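Local coordinates for uncharacterized protein (Staphylococcus saprophyticus subsp. saprophyticus ATCC 15305, PDB 3FOJ), which is of unknown function but has a rhodanese-like domain, a fold that in relatives often serves sulfur transfer, at residues T40-M43 against N44-P47. Sequence-based numbering, arbitrary orientation.
Sequences TIPM and NSIP. With NA (sodium ion), chain B.
Ser-45 grips the carbonyl oxygen of Pro-42 twice. Its OG donates to Pro-42 O over 2.7 Å, lying in the carbonyl plane on a lone pair, while its backbone N reaches the same oxygen at 2.8 Å from above that plane, with a bent N-H...O angle of 141°. The hydroxyl can turn back this way because chi1 of 60° tucks OG over the Ser-45 backbone, flanked by its N and C; there it also rests 3.4 Å from Pro-42 CD and from Ile-41 CG2. One residue on, Ile-46 N repeats the i to i+3 pattern, bonding Met-43 O at 3.0 Å. These bonds wind the chain into a 3-10 turn that starts two residues beyond strand 39-40, an outermost strand of the parallel sheet of the rhodanese-like fold. On the buried side, Ile-46 CD1 meets Ile-41 CG2 at 3.8 Å, the two side chains crossing at about a right angle; Tyr-75 of helix 67-77 and Phe-53 pack against Ile-46. Backbone hydrogen bonds tie Ile-41 to Asp-23 and Met-43, a selenomethionine, to Val-24. Just upstream, a sodium ion is chelated by Thr-40 through its O, 2.5 Å away, and its OG1, with two waters as further ligands.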
ATOM      1  N   THR A  40      -0.208  -3.196   7.875  1.00 11.36           N
ATOM      2  CA  THR A  40      -1.025  -4.234   7.259  1.00 10.41           C
ATOM      3  C   THR A  40      -2.496  -4.135   7.661  1.00 10.23           C
ATOM      4  O   THR A  40      -2.844  -4.278   8.829  1.00 12.28           O
ATOM      5  CB  THR A  40      -0.504  -5.653   7.612  1.00 11.69           C
ATOM      6  OG1 THR A  40      -0.362  -5.778   9.031  1.00 16.01           O
ATOM      7  CG2 THR A  40       0.846  -5.913   6.959  1.00 12.27           C
ATOM      8  N   ILE A  41      -3.360  -3.856   6.696  1.00 10.44           N
ATOM      9  CA  ILE A  41      -4.792  -3.787   6.962  1.00 10.27           C
ATOM     10  C   ILE A  41      -5.455  -4.494   5.787  1.00  9.82           C
ATOM     11  O   ILE A  41      -5.493  -3.959   4.686  1.00  8.93           O
ATOM     12  CB  ILE A  41      -5.302  -2.335   7.025  1.00  9.43           C
ATOM     13  CG1 ILE A  41      -4.573  -1.573   8.133  1.00 10.27           C
ATOM     14  CG2 ILE A  41      -6.815  -2.337   7.268  1.00 11.25           C
ATOM     15  CD1 ILE A  41      -4.932  -0.096   8.205  1.00 14.95           C
ATOM     16  N   PRO A  42      -5.980  -5.712   6.005  1.00 10.67           N
ATOM     17  CA  PRO A  42      -6.632  -6.470   4.931  1.00 12.07           C
ATOM     18  C   PRO A  42      -7.729  -5.683   4.217  1.00 12.13           C
ATOM     19  O   PRO A  42      -8.488  -4.952   4.848  1.00 12.41           O
ATOM     20  CB  PRO A  42      -7.177  -7.696   5.658  1.00 13.02           C
ATOM     21  CG  PRO A  42      -6.221  -7.867   6.803  1.00 15.23           C
ATOM     22  CD  PRO A  42      -6.036  -6.452   7.277  1.00 12.12           C
HETATM   23  N   MSE A  43      -7.816  -5.846   2.900  1.00 12.81           N
HETATM   24  CA  MSE A  43      -8.815  -5.132   2.110  1.00 14.61           C
HETATM   25  C   MSE A  43     -10.221  -5.196   2.699  1.00 15.08           C
HETATM   26  O   MSE A  43     -10.917  -4.181   2.777  1.00 13.03           O
HETATM   27  CB  MSE A  43      -8.853  -5.670   0.676  1.00 20.65           C
HETATM   28  CG  MSE A  43      -9.920  -4.995  -0.185  1.00 25.70           C
HETATM   29 SE   MSE A  43      -9.987  -5.617  -2.016  1.00 40.65          SE
HETATM   30  CE  MSE A  43     -11.137  -7.151  -1.783  1.00 34.65           C
ATOM     31  N   ASN A  44     -10.640  -6.390   3.106  1.00 14.89           N
ATOM     32  CA  ASN A  44     -11.974  -6.569   3.665  1.00 16.03           C
ATOM     33  C   ASN A  44     -12.247  -5.687   4.876  1.00 15.31           C
ATOM     34  O   ASN A  44     -13.394  -5.327   5.143  1.00 16.95           O
ATOM     35  CB  ASN A  44     -12.191  -8.031   4.064  1.00 17.28           C
ATOM     36  CG  ASN A  44     -13.615  -8.301   4.510  1.00 18.54           C
ATOM     37  OD1 ASN A  44     -14.542  -8.260   3.703  1.00 20.81           O
ATOM     38  ND2 ASN A  44     -13.797  -8.561   5.803  1.00 18.19           N
ATOM     39  N   SER A  45     -11.197  -5.347   5.612  1.00 14.32           N
ATOM     40  CA  SER A  45     -11.347  -4.535   6.813  0.50 12.95           C
ATOM     41  C   SER A  45     -11.138  -3.044   6.600  1.00 12.84           C
ATOM     42  O   SER A  45     -11.279  -2.266   7.535  1.00 12.83           O
ATOM     43  CB  SER A  45     -10.380  -5.024   7.893  0.50 12.44           C
ATOM     44  OG  SER A  45      -9.041  -4.924   7.451  0.50 14.33           O
ATOM     45  N   ILE A  46     -10.800  -2.636   5.381  1.00 12.66           N
ATOM     46  CA  ILE A  46     -10.571  -1.222   5.112  1.00 12.44           C
ATOM     47  C   ILE A  46     -11.750  -0.316   5.507  1.00 12.52           C
ATOM     48  O   ILE A  46     -11.548   0.739   6.107  1.00 12.58           O
ATOM     49  CB  ILE A  46     -10.180  -1.003   3.621  1.00 12.26           C
ATOM     50  CG1 ILE A  46      -8.713  -1.406   3.409  1.00 11.65           C
ATOM     51  CG2 ILE A  46     -10.417   0.452   3.215  1.00 13.00           C
ATOM     52  CD1 ILE A  46      -7.700  -0.472   4.063  1.00 12.26           C
ATOM     53  N   PRO A  47     -12.995  -0.709   5.183  1.00 12.35           N
ATOM     54  CA  PRO A  47     -14.142   0.135   5.548  1.00 13.47           C
ATOM     55  C   PRO A  47     -14.281   0.422   7.045  1.00 13.95           C
ATOM     56  O   PRO A  47     -14.815   1.464   7.438  1.00 15.48           O
ATOM     57  CB  PRO A  47     -15.329  -0.645   4.995  1.00 12.43           C
ATOM     58  CG  PRO A  47     -14.754  -1.268   3.766  1.00 12.89           C
ATOM     59  CD  PRO A  47     -13.414  -1.779   4.260  1.00 13.17           C
TER
HETATM   60 NA    NA B 101      -2.022  -5.121  10.993  1.00  9.21          NA
HETATM   61  O   HOH W   1       0.136  -3.246  11.334  1.00 40.01           O
HETATM   62  O   HOH W   2      -3.456  -2.931  11.589  1.00 20.96           O